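Twitching motility pilus retraction protein (Geobacter sulfurreducens PCA, PDB 5ZFQ) is a hexameric ATPase motor that probably couples ATP hydrolysis to retraction of the type IV pilus, the basis of twitching motility. Local coordinates at residues L307-P312 and G340-N345. Sequence-based numbering, arbitrary orientation.
Sequences LEVMVP and GMQTMN
V309 and Q342 pair through their backbones on the outer edge of the mixed sheet of the ATPase domain. V309 N donates to Q342 O at 2.9 Å, and Q342 N returns a bond to V309 O at 3.1 Å, closing a single antiparallel, hydrogen-bonded bridge. On the other edge of strand 303-310, the backbones of E308 and M310 bond to S291 and V289 of strand 286-296, so the residues of the strand alternate between the two neighbours.

The next carbonyl facing 340-345, that of L307, is taken by a side chain instead. Q342 NE2 reaches L307 O at 2.8 Å in a nearly straight bond (172°); the oxygen lies in the plane of the amide, but the nitrogen stands above the carbonyl plane. With chi1 at 51°, CG of Q342 sits between its backbone N and carbonyl carbon, and the extended chain beyond carries the amide past V309 CG2.

E308 spans two chain elements with one carboxylate. OE1 accepts from M344 N at 2.7 Å, on its anti side and 22° out of the carboxylate plane, while OE2 receives the backbone N of A259. M344 opens helix 344-353 directly after the N-cap T343, whose OG1 bonds to Q346 N; two amides of the first turn are thereby satisfied by side chains.

M341 extends the contact past the bridge. The bend at chi3 (53°) brings M341 CE to 3.5 Å from M310 CG, the two side chains running side by side, while M341 CG, nearer the backbone, packs against V311 CB. M332 and I316 pack against both methionines.

E308 takes an N-H from the first residue of two helices, 344-353 and 259-268, and would probably be stabilised as a carboxylate; through these bonds it ties both helix starts to the edge strand.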
loop_
_atom_site.group_PDB
_atom_site.type_symbol
_atom_site.label_atom_id
_atom_site.label_comp_id
_atom_site.label_asym_id
_atom_site.label_seq_id
_atom_site.Cartn_x
_atom_site.Cartn_y
_atom_site.Cartn_z
ATOM N N LEU A 307 -3.783 41.479 3.532
ATOM C CA LEU A 307 -4.593 40.757 2.574
ATOM C C LEU A 307 -4.102 40.943 1.144
ATOM O O LEU A 307 -3.927 42.076 0.661
ATOM C CB LEU A 307 -6.055 41.207 2.698
ATOM C CG LEU A 307 -7.099 40.676 1.718
ATOM C CD1 LEU A 307 -7.553 39.245 2.047
ATOM C CD2 LEU A 307 -8.269 41.652 1.680
ATOM N N GLU A 308 -3.955 39.843 0.441
ATOM C CA GLU A 308 -3.593 39.892 -0.931
ATOM C C GLU A 308 -4.849 39.484 -1.662
ATOM O O GLU A 308 -5.432 38.492 -1.356
ATOM C CB GLU A 308 -2.466 38.935 -1.205
ATOM C CG GLU A 308 -2.292 38.636 -2.669
ATOM C CD GLU A 308 -0.890 38.322 -3.071
ATOM O OE1 GLU A 308 -0.059 39.202 -3.065
ATOM O OE2 GLU A 308 -0.620 37.197 -3.413
ATOM N N VAL A 309 -5.276 40.285 -2.623
ATOM C CA VAL A 309 -6.458 39.991 -3.405
ATOM C C VAL A 309 -6.187 39.919 -4.883
ATOM O O VAL A 309 -5.678 40.830 -5.445
ATOM C CB VAL A 309 -7.506 41.095 -3.251
ATOM C CG1 VAL A 309 -8.763 40.768 -4.003
ATOM C CG2 VAL A 309 -7.809 41.364 -1.811
ATOM N N MET A 310 -6.576 38.838 -5.520
ATOM C CA MET A 310 -6.430 38.708 -6.946
ATOM C C MET A 310 -7.785 38.576 -7.609
ATOM O O MET A 310 -8.496 37.654 -7.337
ATOM C CB MET A 310 -5.638 37.466 -7.260
ATOM C CG MET A 310 -5.147 37.366 -8.677
ATOM S SD MET A 310 -6.206 36.647 -9.900
ATOM C CE MET A 310 -6.531 35.031 -9.331
ATOM N N VAL A 311 -8.123 39.491 -8.499
ATOM C CA VAL A 311 -9.367 39.436 -9.229
ATOM C C VAL A 311 -9.011 39.176 -10.660
ATOM O O VAL A 311 -8.355 39.963 -11.278
ATOM C CB VAL A 311 -10.133 40.746 -9.161
ATOM C CG1 VAL A 311 -11.496 40.573 -9.778
ATOM C CG2 VAL A 311 -10.307 41.174 -7.729
ATOM N N PRO A 312 -9.488 37.991 -11.188
ATOM C CA PRO A 312 -9.098 37.724 -12.574
ATOM C C PRO A 312 -9.654 38.633 -13.628
ATOM O O PRO A 312 -10.701 39.183 -13.464
ATOM C CB PRO A 312 -9.622 36.325 -12.808
ATOM C CG PRO A 312 -9.546 35.706 -11.497
ATOM C CD PRO A 312 -10.184 36.732 -10.694
ATOM N N GLY A 340 -9.514 46.450 -8.043
ATOM C CA GLY A 340 -9.456 46.327 -6.609
ATOM C C GLY A 340 -8.433 45.328 -6.132
ATOM O O GLY A 340 -8.359 45.059 -4.965
ATOM N N MET A 341 -7.629 44.794 -7.024
ATOM C CA MET A 341 -6.623 43.850 -6.635
ATOM C C MET A 341 -5.552 44.520 -5.817
ATOM O O MET A 341 -5.331 45.677 -5.952
ATOM C CB MET A 341 -5.927 43.277 -7.850
ATOM C CG MET A 341 -6.806 42.851 -8.975
ATOM S SD MET A 341 -5.852 42.013 -10.214
ATOM C CE MET A 341 -5.052 40.811 -9.245
ATOM N N GLN A 342 -4.903 43.773 -4.950
ATOM C CA GLN A 342 -3.804 44.293 -4.201
ATOM C C GLN A 342 -2.859 43.192 -3.900
ATOM O O GLN A 342 -3.275 42.118 -3.608
ATOM C CB GLN A 342 -4.263 44.925 -2.911
ATOM C CG GLN A 342 -5.163 44.067 -2.077
ATOM C CD GLN A 342 -5.774 44.792 -0.913
ATOM O OE1 GLN A 342 -6.516 45.725 -1.077
ATOM N NE2 GLN A 342 -5.470 44.342 0.268
ATOM N N THR A 343 -1.571 43.459 -3.944
ATOM C CA THR A 343 -0.587 42.464 -3.546
ATOM C C THR A 343 -0.419 42.501 -2.029
ATOM O O THR A 343 -0.792 43.482 -1.375
ATOM C CB THR A 343 0.789 42.695 -4.209
ATOM O OG1 THR A 343 1.302 43.970 -3.816
ATOM C CG2 THR A 343 0.682 42.654 -5.738
ATOM N N MET A 344 0.142 41.420 -1.487
ATOM C CA MET A 344 0.534 41.360 -0.092
ATOM C C MET A 344 1.478 42.516 0.228
ATOM O O MET A 344 1.314 43.179 1.248
ATOM C CB MET A 344 1.193 40.015 0.235
ATOM C CG MET A 344 1.587 39.883 1.690
ATOM S SD MET A 344 0.153 40.100 2.797
ATOM C CE MET A 344 -0.857 38.687 2.364
ATOM N N ASN A 345 2.443 42.778 -0.652
ATOM C CA ASN A 345 3.341 43.910 -0.447
ATOM C C ASN A 345 2.577 45.237 -0.427
ATOM O O ASN A 345 2.853 46.086 0.422
ATOM C CB ASN A 345 4.459 43.952 -1.505
ATOM C CG ASN A 345 5.743 43.250 -1.036
ATOM O OD1 ASN A 345 5.896 42.932 0.151
ATOM N ND2 ASN A 345 6.659 42.996 -1.967
#